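Long-range contacts in exported protein (Bacteroides fragilis, PDB 3MSW), which is of unknown function but is probably exported and folds as a single-layer antiparallel beta-sheet built from beta-hairpin repeats: residues 54-59 with 67-72; 20-25 with 39-44; 77-82 with 103-108; 110-115 with 131-136. All blocks are in the same frame, centred on the assembly; numbering follows the deposited sequence. Where two conformers were deposited one is given.

All four contacts join neighbouring strands of one antiparallel sheet, in which strand order follows chain order. Contacts 1 and 2 lie side by side, with centres 9 Å apart. Strands 35-46 and 51-60 are bonded to each other there through Tyr57 and Met40 and through Ser55 and Lys42. Contact 1 is the more central and partly buried; contacts 2, 3 and 4 are surface contacts. Contacts 3 and 4 form a second pair, with centres about 26 to 30 Å from those of the first, joined through Ile104 with Ile112 and Ala113. Contact 2 pairs regularly and contact 1 is broken by a bulge, but their strands run on through both. In contacts 3 and 4 strands give way to turns and loops.

Contact 1: residues 54-59 with 67-72; sequences KSTYAW and ETESRT
Thr56 and Ser70 meet at the close-packed part of this contact, where Thr56 CB lies 3.3 Å from Ser70 OG. Thr56 O takes two backbone bonds, from Glu69 N at 2.9 Å and from Ser70 N at 3.3 Å. A water on the same face joins Thr56 OG1, Ser70 OG and Thr72 OG1, so three hydroxyls share one partner. Glu69 OE1 touches Ala58 CB and forms a salt bridge with Lys39 NZ. On the other face Arg71 holds Ser55 OG side-on. Arg71 NE and NH2 both donate to Ser55 OG, each at 3.1 Å, and the oxygen sits 16-17° out of the guanidinium plane. The bend of Arg71 at chi3 (-80°) turns the guanidinium back to this hydroxyl. The Tyr57 ring lies beside Thr68, with CD1 3.7 Å from Thr68 CA. The loose side is at Glu67, whose carboxylate leads off to Asn60 and Lys63. Two residues, Glu69 and Ser70, opposite the single Thr56 make a classic beta bulge in the hairpin of strands 51-60 and 65-77.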
loop_
_atom_site.group_PDB
_atom_site.type_symbol
_atom_site.label_atom_id
_atom_site.label_comp_id
_atom_site.label_asym_id
_atom_site.label_seq_id
_atom_site.Cartn_x
_atom_site.Cartn_y
_atom_site.Cartn_z
ATOM N N LYS A 54 -0.373 -1.040 6.660
ATOM C CA LYS A 54 0.901 -0.710 6.065
ATOM C C LYS A 54 1.013 0.799 6.044
ATOM O O LYS A 54 0.165 1.459 5.455
ATOM C CB LYS A 54 0.994 -1.256 4.646
ATOM C CG LYS A 54 2.297 -0.841 3.950
ATOM C CD LYS A 54 2.310 -1.424 2.543
ATOM C CE LYS A 54 2.927 -0.519 1.537
ATOM N NZ LYS A 54 2.923 -1.149 0.192
ATOM N N SER A 55 2.021 1.350 6.730
ATOM C CA SER A 55 2.261 2.785 6.732
ATOM C C SER A 55 3.481 3.041 5.864
ATOM O O SER A 55 4.507 2.381 6.033
ATOM C CB SER A 55 2.489 3.278 8.160
ATOM O OG SER A 55 1.305 3.068 8.913
ATOM N N THR A 56 3.390 4.024 4.954
ATOM C CA THR A 56 4.463 4.376 4.030
ATOM C C THR A 56 5.068 5.742 4.384
ATOM O O THR A 56 4.341 6.711 4.633
ATOM C CB THR A 56 3.871 4.372 2.594
ATOM O OG1 THR A 56 3.344 3.078 2.305
ATOM C CG2 THR A 56 4.857 4.757 1.552
ATOM N N TYR A 57 6.405 5.821 4.348
ATOM C CA TYR A 57 7.164 7.028 4.665
ATOM C C TYR A 57 8.075 7.328 3.510
ATOM O O TYR A 57 8.598 6.411 2.871
ATOM C CB TYR A 57 7.981 6.882 5.981
ATOM C CG TYR A 57 7.098 6.541 7.161
ATOM C CD1 TYR A 57 6.507 7.543 7.924
ATOM C CD2 TYR A 57 6.775 5.217 7.458
ATOM C CE1 TYR A 57 5.599 7.240 8.937
ATOM C CE2 TYR A 57 5.900 4.901 8.500
ATOM C CZ TYR A 57 5.310 5.918 9.230
ATOM O OH TYR A 57 4.428 5.618 10.234
ATOM N N ALA A 58 8.245 8.622 3.225
ATOM C CA ALA A 58 9.112 9.061 2.149
ATOM C C ALA A 58 10.276 9.820 2.800
ATOM O O ALA A 58 10.080 10.529 3.799
ATOM C CB ALA A 58 8.339 9.976 1.205
ATOM N N TRP A 59 11.487 9.665 2.243
ATOM C CA TRP A 59 12.660 10.378 2.745
ATOM C C TRP A 59 12.588 11.834 2.344
ATOM O O TRP A 59 12.517 12.151 1.146
ATOM C CB TRP A 59 13.975 9.763 2.248
ATOM C CG TRP A 59 15.183 10.321 2.957
ATOM C CD1 TRP A 59 16.115 11.179 2.441
ATOM C CD2 TRP A 59 15.567 10.084 4.323
ATOM N NE1 TRP A 59 17.068 11.472 3.393
ATOM C CE2 TRP A 59 16.765 10.799 4.553
ATOM C CE3 TRP A 59 15.024 9.315 5.371
ATOM C CZ2 TRP A 59 17.439 10.759 5.783
ATOM C CZ3 TRP A 59 15.677 9.304 6.599
ATOM C CH2 TRP A 59 16.861 10.035 6.798
ATOM N N GLU A 67 9.050 11.169 6.484
ATOM C CA GLU A 67 7.776 11.872 6.568
ATOM C C GLU A 67 6.664 10.953 6.131
ATOM O O GLU A 67 6.846 10.201 5.173
ATOM C CB GLU A 67 7.770 13.112 5.697
ATOM C CG GLU A 67 7.449 14.359 6.490
ATOM C CD GLU A 67 8.270 15.551 6.061
ATOM O OE1 GLU A 67 8.368 15.788 4.837
ATOM O OE2 GLU A 67 8.830 16.238 6.943
ATOM N N THR A 68 5.522 11.020 6.840
ATOM C CA THR A 68 4.319 10.227 6.598
ATOM C C THR A 68 3.824 10.532 5.168
ATOM O O THR A 68 3.664 11.710 4.798
ATOM C CB THR A 68 3.253 10.597 7.647
ATOM O OG1 THR A 68 3.804 10.560 8.964
ATOM C CG2 THR A 68 2.053 9.717 7.579
ATOM N N GLU A 69 3.636 9.488 4.371
ATOM C CA GLU A 69 3.173 9.632 2.992
ATOM C C GLU A 69 1.762 9.061 2.819
ATOM O O GLU A 69 0.869 9.739 2.290
ATOM C CB GLU A 69 4.170 8.963 2.019
ATOM C CG GLU A 69 3.669 8.900 0.575
ATOM C CD GLU A 69 4.646 8.396 -0.468
ATOM O OE1 GLU A 69 5.752 8.966 -0.573
ATOM O OE2 GLU A 69 4.264 7.507 -1.256
ATOM N N SER A 70 1.554 7.811 3.274
ATOM C CA SER A 70 0.278 7.159 3.087
ATOM C C SER A 70 0.055 6.008 4.057
ATOM O O SER A 70 0.969 5.616 4.776
ATOM C CB SER A 70 0.158 6.639 1.654
ATOM O OG SER A 70 1.042 5.564 1.406
ATOM N N ARG A 71 -1.175 5.460 4.043
ATOM C CA ARG A 71 -1.547 4.326 4.880
ATOM C C ARG A 71 -2.475 3.400 4.082
ATOM O O ARG A 71 -3.350 3.899 3.373
ATOM C CB ARG A 71 -2.233 4.851 6.142
ATOM C CG ARG A 71 -2.659 3.752 7.107
ATOM C CD ARG A 71 -2.814 4.292 8.499
ATOM N NE ARG A 71 -1.517 4.402 9.146
ATOM C CZ ARG A 71 -1.337 4.877 10.370
ATOM N NH1 ARG A 71 -2.379 5.273 11.096
ATOM N NH2 ARG A 71 -0.115 4.953 10.884
ATOM N N THR A 72 -2.244 2.060 4.159
ATOM C CA THR A 72 -3.067 1.053 3.489
ATOM C C THR A 72 -3.584 0.107 4.563
ATOM O O THR A 72 -2.795 -0.453 5.331
ATOM C CB THR A 72 -2.278 0.305 2.401
ATOM O OG1 THR A 72 -1.732 1.236 1.476
ATOM C CG2 THR A 72 -3.142 -0.714 1.643
HETATM O O HOH W 1 0.554 2.886 2.183
#

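Contact 2: residues 20-25 with 39-44; sequences VCREIY and KMYKYS
Strands 18-27 and 35-46 form a beta hairpin within the single-layer sheet, and residues 20-25 and 39-44 pair in regular antiparallel register. Arg22 and Tyr41 are a hydrogen-bonded pair. Tyr41 N reaches Arg22 O at 2.7 Å, and Arg22 N returns a bond to Tyr41 O at 2.8 Å. Ile24 N bonds Lys39 O at 2.7 Å, while the return bond from Lys39 N is weak. One face carries Arg22, Ile24, Lys39 and Tyr41. Here the Tyr41 ring lies across the start of the Arg22 chain, with CD2 4.0 Å from Arg22 CB. The Arg22 guanidinium is turned 57° from that ring, and Arg22 NE forms a salt bridge with Asp12. Ile24 CD1 touches the same ring at CE2, and Lys54 makes a cation-pi contact with it. The Tyr43 ring turns its edge to the backbone of Val20 and Cys21. The other face carries Cys21, Glu23, Met40 and Lys42. Cys21 SG stands anti to its own nitrogen (chi1 -179°) and packs 3.6 Å from CG of selenomethionine Met40.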
loop_
_atom_site.group_PDB
_atom_site.type_symbol
_atom_site.label_atom_id
_atom_site.label_comp_id
_atom_site.label_asym_id
_atom_site.label_seq_id
_atom_site.Cartn_x
_atom_site.Cartn_y
_atom_site.Cartn_z
ATOM N N VAL A 20 7.925 -6.853 8.999
ATOM C CA VAL A 20 7.500 -5.695 9.802
ATOM C C VAL A 20 8.020 -4.362 9.232
ATOM O O VAL A 20 7.470 -3.303 9.515
ATOM C CB VAL A 20 7.773 -5.850 11.326
ATOM C CG1 VAL A 20 6.960 -7.008 11.912
ATOM C CG2 VAL A 20 9.271 -6.003 11.629
ATOM N N CYS A 21 9.072 -4.416 8.442
ATOM C CA CYS A 21 9.602 -3.189 7.838
ATOM C C CYS A 21 10.256 -3.491 6.534
ATOM O O CYS A 21 10.966 -4.487 6.416
ATOM C CB CYS A 21 10.574 -2.486 8.793
ATOM S SG CYS A 21 11.256 -0.945 8.132
ATOM N N ARG A 22 10.035 -2.639 5.540
ATOM C CA ARG A 22 10.732 -2.773 4.272
ATOM C C ARG A 22 11.277 -1.393 3.943
ATOM O O ARG A 22 10.499 -0.432 3.852
ATOM C CB ARG A 22 9.825 -3.280 3.123
ATOM C CG ARG A 22 10.544 -3.109 1.743
ATOM C CD ARG A 22 9.815 -3.875 0.653
ATOM N NE ARG A 22 9.832 -5.298 0.975
ATOM C CZ ARG A 22 9.172 -6.230 0.305
ATOM N NH1 ARG A 22 8.438 -5.901 -0.746
ATOM N NH2 ARG A 22 9.231 -7.497 0.689
ATOM N N GLU A 23 12.601 -1.293 3.767
ATOM C CA GLU A 23 13.224 -0.012 3.417
ATOM C C GLU A 23 13.715 -0.044 1.978
ATOM O O GLU A 23 14.370 -0.999 1.583
ATOM C CB GLU A 23 14.343 0.348 4.401
ATOM C CG GLU A 23 14.776 1.798 4.219
ATOM C CD GLU A 23 15.755 2.324 5.255
ATOM O OE1 GLU A 23 15.814 1.743 6.361
ATOM O OE2 GLU A 23 16.471 3.307 4.957
ATOM N N ILE A 24 13.392 0.997 1.201
ATOM C CA ILE A 24 13.748 1.109 -0.214
ATOM C C ILE A 24 14.883 2.070 -0.377
ATOM O O ILE A 24 14.805 3.188 0.128
ATOM C CB ILE A 24 12.528 1.535 -1.088
ATOM C CG1 ILE A 24 11.213 0.741 -0.769
ATOM C CG2 ILE A 24 12.874 1.604 -2.604
ATOM C CD1 ILE A 24 11.206 -0.677 -1.056
ATOM N N TYR A 25 15.895 1.675 -1.170
ATOM C CA TYR A 25 17.090 2.498 -1.450
ATOM C C TYR A 25 17.343 2.643 -2.910
ATOM O O TYR A 25 16.981 1.772 -3.686
ATOM C CB TYR A 25 18.363 1.840 -0.886
ATOM C CG TYR A 25 18.338 1.567 0.603
ATOM C CD1 TYR A 25 17.805 0.382 1.105
ATOM C CD2 TYR A 25 18.890 2.470 1.505
ATOM C CE1 TYR A 25 17.784 0.122 2.474
ATOM C CE2 TYR A 25 18.900 2.210 2.875
ATOM C CZ TYR A 25 18.351 1.031 3.353
ATOM O OH TYR A 25 18.327 0.786 4.699
ATOM N N LYS A 39 12.249 5.250 0.580
ATOM C CA LYS A 39 10.934 4.925 1.090
ATOM C C LYS A 39 11.057 3.901 2.185
ATOM O O LYS A 39 12.028 3.136 2.221
ATOM C CB LYS A 39 10.083 4.340 -0.082
ATOM C CG LYS A 39 8.639 4.844 -0.176
ATOM C CD LYS A 39 8.577 6.309 -0.635
ATOM C CE LYS A 39 7.931 6.504 -1.983
ATOM N NZ LYS A 39 7.859 7.943 -2.289
HETATM N N MSE A 40 10.098 3.911 3.105
HETATM C CA MSE A 40 10.023 2.901 4.159
HETATM C C MSE A 40 8.588 2.486 4.439
HETATM O O MSE A 40 7.709 3.336 4.615
HETATM C CB MSE A 40 10.723 3.335 5.428
HETATM C CG MSE A 40 10.727 2.211 6.495
HETATM SE SE MSE A 40 11.804 2.789 7.861
HETATM C CE MSE A 40 10.670 4.255 8.560
ATOM N N TYR A 41 8.361 1.166 4.499
ATOM C CA TYR A 41 7.048 0.615 4.818
ATOM C C TYR A 41 7.133 -0.067 6.153
ATOM O O TYR A 41 8.050 -0.864 6.383
ATOM C CB TYR A 41 6.592 -0.406 3.769
ATOM C CG TYR A 41 6.706 0.051 2.331
ATOM C CD1 TYR A 41 6.165 1.265 1.918
ATOM C CD2 TYR A 41 7.262 -0.776 1.361
ATOM C CE1 TYR A 41 6.223 1.670 0.584
ATOM C CE2 TYR A 41 7.340 -0.375 0.023
ATOM C CZ TYR A 41 6.818 0.849 -0.360
ATOM O OH TYR A 41 6.888 1.253 -1.669
ATOM N N LYS A 42 6.173 0.240 7.020
ATOM C CA LYS A 42 6.040 -0.371 8.345
ATOM C C LYS A 42 4.740 -1.162 8.360
ATOM O O LYS A 42 3.700 -0.630 7.981
ATOM C CB LYS A 42 6.026 0.700 9.450
ATOM C CG LYS A 42 7.332 1.498 9.568
ATOM C CD LYS A 42 8.413 0.697 10.299
ATOM C CE LYS A 42 9.653 1.512 10.529
ATOM N NZ LYS A 42 10.849 0.658 10.739
ATOM N N TYR A 43 4.788 -2.433 8.776
ATOM C CA TYR A 43 3.593 -3.281 8.797
ATOM C C TYR A 43 3.131 -3.613 10.201
ATOM O O TYR A 43 3.929 -4.016 11.039
ATOM C CB TYR A 43 3.841 -4.570 8.005
ATOM C CG TYR A 43 4.339 -4.311 6.598
ATOM C CD1 TYR A 43 5.688 -4.075 6.349
ATOM C CD2 TYR A 43 3.479 -4.400 5.504
ATOM C CE1 TYR A 43 6.156 -3.849 5.062
ATOM C CE2 TYR A 43 3.944 -4.209 4.205
ATOM C CZ TYR A 43 5.285 -3.945 3.988
ATOM O OH TYR A 43 5.755 -3.736 2.713
ATOM N N SER A 44 1.842 -3.382 10.466
ATOM C CA SER A 44 1.218 -3.648 11.753
ATOM C C SER A 44 0.099 -4.691 11.525
ATOM O O SER A 44 -0.867 -4.443 10.791
ATOM C CB SER A 44 0.699 -2.341 12.343
ATOM O OG SER A 44 -0.233 -2.600 13.379
#

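Contact 3: residues 77-82 with 103-108; sequences YETETS and YITDNN
Thr79 and Thr105 both hold OG1 between the backbone nitrogen and the carbonyl carbon, with chi1 62° and 73°. In Thr79 this sets CG2 beside the backbone nitrogen, where it meets Asn107 ND2 at 3.6 Å. Thr79 CB also packs 3.2 Å from Thr105 O. In Thr105 the rotation carries OG1 to Asp106 O, to which it donates at 2.9 Å. Thr105 OG1 also receives a bond from a water that donates to Glu78 O. The water thus ties the type II' turn of residues 77-80 to the end of strand 94-105. A second water lies along the paired strands: it meets Thr81 OG1 and donates to Tyr103 O at 2.8 Å. The backbones also pair directly. Thr105 N bonds Thr79 O at 2.8 Å, and Thr81 and Tyr103 exchange bonds in both directions. Past Thr105 the chain turns at Asp106, whose OD1 accepts from Asn108 N at 2.8 Å in an Asx turn. OD1 also takes Gln110 N, while OD2 bonds Tyr137. No direct side-chain hydrogen bond crosses between the segments. This implies that backbone pairing and bridging waters hold the open end of the hairpin of strands 80-89 and 94-105, at the surface.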
loop_
_atom_site.group_PDB
_atom_site.type_symbol
_atom_site.label_atom_id
_atom_site.label_comp_id
_atom_site.label_asym_id
_atom_site.label_seq_id
_atom_site.Cartn_x
_atom_site.Cartn_y
_atom_site.Cartn_z
ATOM N N TYR A 77 -12.125 -10.843 5.384
ATOM C CA TYR A 77 -13.424 -11.369 5.746
ATOM C C TYR A 77 -13.637 -12.674 4.955
ATOM O O TYR A 77 -14.634 -12.817 4.270
ATOM C CB TYR A 77 -14.536 -10.368 5.416
ATOM C CG TYR A 77 -14.323 -8.980 5.961
ATOM C CD1 TYR A 77 -14.708 -8.654 7.255
ATOM C CD2 TYR A 77 -13.831 -7.958 5.147
ATOM C CE1 TYR A 77 -14.556 -7.361 7.749
ATOM C CE2 TYR A 77 -13.686 -6.659 5.629
ATOM C CZ TYR A 77 -14.049 -6.368 6.932
ATOM O OH TYR A 77 -13.916 -5.101 7.427
ATOM N N GLU A 78 -12.646 -13.586 5.025
ATOM C CA GLU A 78 -12.618 -14.924 4.433
ATOM C C GLU A 78 -12.581 -14.873 2.923
ATOM O O GLU A 78 -11.482 -14.734 2.361
ATOM C CB GLU A 78 -13.772 -15.795 4.988
ATOM C CG GLU A 78 -13.577 -17.292 4.830
ATOM C CD GLU A 78 -14.720 -18.108 5.397
ATOM O OE1 GLU A 78 -14.894 -18.093 6.635
ATOM O OE2 GLU A 78 -15.469 -18.720 4.601
ATOM N N THR A 79 -13.775 -14.929 2.262
ATOM C CA THR A 79 -13.880 -14.845 0.808
ATOM C C THR A 79 -13.727 -13.372 0.346
ATOM O O THR A 79 -13.542 -13.132 -0.834
ATOM C CB THR A 79 -15.194 -15.466 0.291
ATOM O OG1 THR A 79 -16.330 -14.758 0.812
ATOM C CG2 THR A 79 -15.295 -16.968 0.561
ATOM N N GLU A 80 -13.846 -12.404 1.260
ATOM C CA GLU A 80 -13.747 -10.991 0.892
ATOM C C GLU A 80 -12.539 -10.303 1.518
ATOM O O GLU A 80 -12.271 -10.486 2.706
ATOM C CB GLU A 80 -15.050 -10.257 1.254
ATOM C CG GLU A 80 -15.016 -8.782 0.860
ATOM C CD GLU A 80 -16.263 -7.970 1.132
ATOM O OE1 GLU A 80 -17.368 -8.555 1.164
ATOM O OE2 GLU A 80 -16.137 -6.733 1.265
ATOM N N THR A 81 -11.817 -9.512 0.718
ATOM C CA THR A 81 -10.688 -8.709 1.167
ATOM C C THR A 81 -11.014 -7.275 0.756
ATOM O O THR A 81 -11.310 -7.003 -0.417
ATOM C CB THR A 81 -9.339 -9.155 0.539
ATOM O OG1 THR A 81 -9.091 -10.511 0.861
ATOM C CG2 THR A 81 -8.139 -8.318 1.049
ATOM N N SER A 82 -10.929 -6.363 1.713
ATOM C CA SER A 82 -11.174 -4.942 1.484
ATOM C C SER A 82 -9.845 -4.196 1.763
ATOM O O SER A 82 -9.221 -4.443 2.796
ATOM C CB SER A 82 -12.270 -4.481 2.435
ATOM O OG SER A 82 -12.754 -3.185 2.143
ATOM N N TYR A 103 -11.792 -7.481 -3.207
ATOM C CA TYR A 103 -11.515 -8.732 -3.925
ATOM C C TYR A 103 -12.369 -9.821 -3.305
ATOM O O TYR A 103 -12.270 -10.085 -2.109
ATOM C CB TYR A 103 -10.027 -9.115 -3.855
ATOM C CG TYR A 103 -9.106 -7.990 -4.266
ATOM C CD1 TYR A 103 -8.770 -7.789 -5.605
ATOM C CD2 TYR A 103 -8.566 -7.124 -3.317
ATOM C CE1 TYR A 103 -7.931 -6.735 -5.988
ATOM C CE2 TYR A 103 -7.732 -6.073 -3.689
ATOM C CZ TYR A 103 -7.433 -5.873 -5.025
ATOM O OH TYR A 103 -6.584 -4.854 -5.364
ATOM N N ILE A 104 -13.226 -10.434 -4.117
ATOM C CA ILE A 104 -14.086 -11.514 -3.684
ATOM C C ILE A 104 -13.606 -12.807 -4.321
ATOM O O ILE A 104 -13.513 -12.885 -5.546
ATOM C CB ILE A 104 -15.591 -11.203 -3.991
ATOM C CG1 ILE A 104 -16.026 -9.917 -3.229
ATOM C CG2 ILE A 104 -16.501 -12.410 -3.634
ATOM C CD1 ILE A 104 -17.288 -9.298 -3.725
ATOM N N THR A 105 -13.331 -13.835 -3.490
ATOM C CA THR A 105 -12.970 -15.156 -4.015
ATOM C C THR A 105 -14.065 -16.160 -3.669
ATOM O O THR A 105 -14.982 -15.843 -2.903
ATOM C CB THR A 105 -11.630 -15.667 -3.438
ATOM O OG1 THR A 105 -11.821 -16.059 -2.077
ATOM C CG2 THR A 105 -10.471 -14.669 -3.597
ATOM N N ASP A 106 -13.963 -17.377 -4.210
ATOM C CA ASP A 106 -14.850 -18.466 -3.808
ATOM C C ASP A 106 -14.122 -19.189 -2.651
ATOM O O ASP A 106 -13.072 -18.725 -2.196
ATOM C CB ASP A 106 -15.211 -19.406 -4.987
ATOM C CG ASP A 106 -14.074 -20.172 -5.648
ATOM O OD1 ASP A 106 -12.984 -20.247 -5.056
ATOM O OD2 ASP A 106 -14.300 -20.747 -6.733
ATOM N N ASN A 107 -14.655 -20.317 -2.197
ATOM C CA ASN A 107 -14.078 -21.093 -1.103
ATOM C C ASN A 107 -12.739 -21.769 -1.465
ATOM O O ASN A 107 -12.085 -22.292 -0.573
ATOM C CB ASN A 107 -15.106 -22.146 -0.631
ATOM C CG ASN A 107 -16.383 -21.580 -0.023
ATOM O OD1 ASN A 107 -17.456 -22.192 -0.109
ATOM N ND2 ASN A 107 -16.307 -20.426 0.639
ATOM N N ASN A 108 -12.358 -21.802 -2.764
ATOM C CA ASN A 108 -11.088 -22.405 -3.220
ATOM C C ASN A 108 -10.023 -21.359 -3.504
ATOM O O ASN A 108 -8.947 -21.694 -4.006
ATOM C CB ASN A 108 -11.292 -23.307 -4.461
ATOM C CG ASN A 108 -12.354 -24.369 -4.323
ATOM O OD1 ASN A 108 -12.456 -25.057 -3.303
ATOM N ND2 ASN A 108 -13.143 -24.564 -5.378
HETATM O O HOH W 2 -10.302 -14.667 -0.140
HETATM O O HOH W 3 -10.470 -11.987 -0.999
#

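Contact 4: residues 110-115 with 131-136; sequences QLIAQY and DALTPI. With PGR (R-1,2-propanediol), chain E.
The Tyr115 ring and the Asp131 carboxylate lie nearly parallel, their planes 16° apart, but the ring touches the aspartate through its CB. Tyr115 CD2 is 3.6 Å from Asp131 CB, in an oblique approach. Gln110 NE2 donates to Leu111 O at 2.8 Å, with that oxygen in the amide plane. Ile136 CG2 packs against Gln110 NE2 at 3.4 Å. Leu111 O is gripped twice, since Thr134 OG1 also donates to it at 2.8 Å. With chi1 at 53°, Thr134 directs the hydroxyl to this carbonyl and sets CG2 against Leu111 CD2. Leu133 CD2 lies 3.8 Å from Ile112 CG2, the two side chains alongside each other. A water joins Gln114 OE1 to Ala132 O. Leu133 N faces the other way and bonds O1 of a propanediol, probably from the crystallisation liquor, at 2.9 Å. Strand 125-133 is the last of the sheet. Strand 111-120 pairs on its other edge with strand 94-105, where Ile112 and Ala113 both face Ile104 in a classic beta bulge.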
loop_
_atom_site.group_PDB
_atom_site.type_symbol
_atom_site.label_atom_id
_atom_site.label_comp_id
_atom_site.label_asym_id
_atom_site.label_seq_id
_atom_site.Cartn_x
_atom_site.Cartn_y
_atom_site.Cartn_z
ATOM N N GLN A 110 -10.283 -18.932 -5.661
ATOM C CA GLN A 110 -10.340 -18.481 -7.051
ATOM C C GLN A 110 -11.005 -17.082 -7.015
ATOM O O GLN A 110 -12.062 -16.935 -6.403
ATOM C CB GLN A 110 -11.200 -19.463 -7.879
ATOM C CG GLN A 110 -11.765 -18.875 -9.187
ATOM C CD GLN A 110 -10.701 -18.522 -10.210
ATOM O OE1 GLN A 110 -9.888 -19.345 -10.596
ATOM N NE2 GLN A 110 -10.753 -17.330 -10.744
ATOM N N LEU A 111 -10.408 -16.060 -7.662
ATOM C CA LEU A 111 -11.033 -14.750 -7.694
ATOM C C LEU A 111 -12.360 -14.816 -8.460
ATOM O O LEU A 111 -12.388 -15.363 -9.557
ATOM C CB LEU A 111 -10.097 -13.746 -8.390
ATOM C CG LEU A 111 -10.562 -12.289 -8.361
ATOM C CD1 LEU A 111 -10.544 -11.721 -6.907
ATOM C CD2 LEU A 111 -9.717 -11.438 -9.322
ATOM N N ILE A 112 -13.450 -14.276 -7.871
ATOM C CA ILE A 112 -14.759 -14.200 -8.530
ATOM C C ILE A 112 -14.871 -12.816 -9.154
ATOM O O ILE A 112 -15.211 -12.710 -10.337
ATOM C CB ILE A 112 -15.977 -14.439 -7.583
ATOM C CG1 ILE A 112 -15.980 -15.851 -6.959
ATOM C CG2 ILE A 112 -17.299 -14.199 -8.358
ATOM C CD1 ILE A 112 -16.993 -15.995 -5.812
ATOM N N ALA A 113 -14.659 -11.751 -8.330
ATOM C CA ALA A 113 -14.806 -10.356 -8.759
ATOM C C ALA A 113 -13.873 -9.404 -8.062
ATOM O O ALA A 113 -13.492 -9.602 -6.903
ATOM C CB ALA A 113 -16.239 -9.901 -8.547
ATOM N N GLN A 114 -13.522 -8.333 -8.768
ATOM C CA GLN A 114 -12.693 -7.280 -8.195
ATOM C C GLN A 114 -13.335 -5.947 -8.490
ATOM O O GLN A 114 -13.934 -5.776 -9.548
ATOM C CB GLN A 114 -11.230 -7.370 -8.664
ATOM C CG GLN A 114 -11.016 -7.130 -10.152
ATOM C CD GLN A 114 -9.665 -7.634 -10.605
ATOM O OE1 GLN A 114 -9.560 -8.461 -11.508
ATOM N NE2 GLN A 114 -8.604 -7.130 -10.007
ATOM N N TYR A 115 -13.259 -5.034 -7.523
ATOM C CA TYR A 115 -13.837 -3.707 -7.563
ATOM C C TYR A 115 -12.788 -2.691 -7.139
ATOM O O TYR A 115 -12.010 -2.957 -6.205
ATOM C CB TYR A 115 -15.043 -3.607 -6.601
ATOM C CG TYR A 115 -16.139 -4.608 -6.862
ATOM C CD1 TYR A 115 -16.114 -5.872 -6.270
ATOM C CD2 TYR A 115 -17.255 -4.265 -7.616
ATOM C CE1 TYR A 115 -17.130 -6.798 -6.506
ATOM C CE2 TYR A 115 -18.273 -5.182 -7.862
ATOM C CZ TYR A 115 -18.212 -6.444 -7.296
ATOM O OH TYR A 115 -19.224 -7.339 -7.543
ATOM N N ASP A 131 -15.159 -2.763 -12.001
ATOM C CA ASP A 131 -15.898 -3.931 -11.498
ATOM C C ASP A 131 -15.825 -5.001 -12.562
ATOM O O ASP A 131 -16.353 -4.805 -13.666
ATOM C CB ASP A 131 -17.359 -3.610 -11.109
ATOM C CG ASP A 131 -18.288 -3.292 -12.252
ATOM O OD1 ASP A 131 -18.070 -2.244 -12.934
ATOM O OD2 ASP A 131 -19.257 -4.060 -12.455
ATOM N N ALA A 132 -15.169 -6.129 -12.269
ATOM C CA ALA A 132 -15.070 -7.174 -13.289
ATOM C C ALA A 132 -15.055 -8.551 -12.683
ATOM O O ALA A 132 -14.419 -8.781 -11.642
ATOM C CB ALA A 132 -13.817 -6.963 -14.143
ATOM N N LEU A 133 -15.774 -9.463 -13.332
ATOM C CA LEU A 133 -15.789 -10.868 -12.978
ATOM C C LEU A 133 -14.622 -11.499 -13.733
ATOM O O LEU A 133 -14.213 -10.989 -14.782
ATOM C CB LEU A 133 -17.088 -11.541 -13.442
ATOM C CG LEU A 133 -18.381 -11.296 -12.648
ATOM C CD1 LEU A 133 -19.606 -11.835 -13.440
ATOM C CD2 LEU A 133 -18.357 -12.021 -11.299
ATOM N N THR A 134 -14.074 -12.592 -13.205
ATOM C CA THR A 134 -13.017 -13.320 -13.904
ATOM C C THR A 134 -13.682 -14.203 -14.987
ATOM O O THR A 134 -14.859 -14.585 -14.808
ATOM C CB THR A 134 -12.272 -14.211 -12.927
ATOM O OG1 THR A 134 -13.230 -15.023 -12.248
ATOM C CG2 THR A 134 -11.385 -13.403 -11.962
ATOM N N PRO A 135 -12.946 -14.592 -16.068
ATOM C CA PRO A 135 -13.561 -15.451 -17.110
ATOM C C PRO A 135 -14.264 -16.721 -16.602
ATOM O O PRO A 135 -15.381 -16.973 -17.034
ATOM C CB PRO A 135 -12.397 -15.751 -18.061
ATOM C CG PRO A 135 -11.496 -14.577 -17.917
ATOM C CD PRO A 135 -11.564 -14.219 -16.439
ATOM N N ILE A 136 -13.661 -17.483 -15.652
ATOM C CA ILE A 136 -14.266 -18.719 -15.095
ATOM C C ILE A 136 -15.637 -18.457 -14.412
ATOM O O ILE A 136 -16.505 -19.327 -14.409
ATOM C CB ILE A 136 -13.263 -19.495 -14.168
ATOM C CG1 ILE A 136 -13.697 -20.964 -13.930
ATOM C CG2 ILE A 136 -12.985 -18.738 -12.858
ATOM C CD1 ILE A 136 -12.791 -21.842 -12.960
HETATM C C1 PGR E . -16.536 -9.225 -16.493
HETATM C C2 PGR E . -16.430 -8.452 -17.813
HETATM C C3 PGR E . -15.154 -7.560 -17.807
HETATM O O1 PGR E . -17.393 -8.513 -15.599
HETATM O O2 PGR E . -16.387 -9.424 -18.875
HETATM O O HOH W 4 -11.809 -9.890 -11.993
#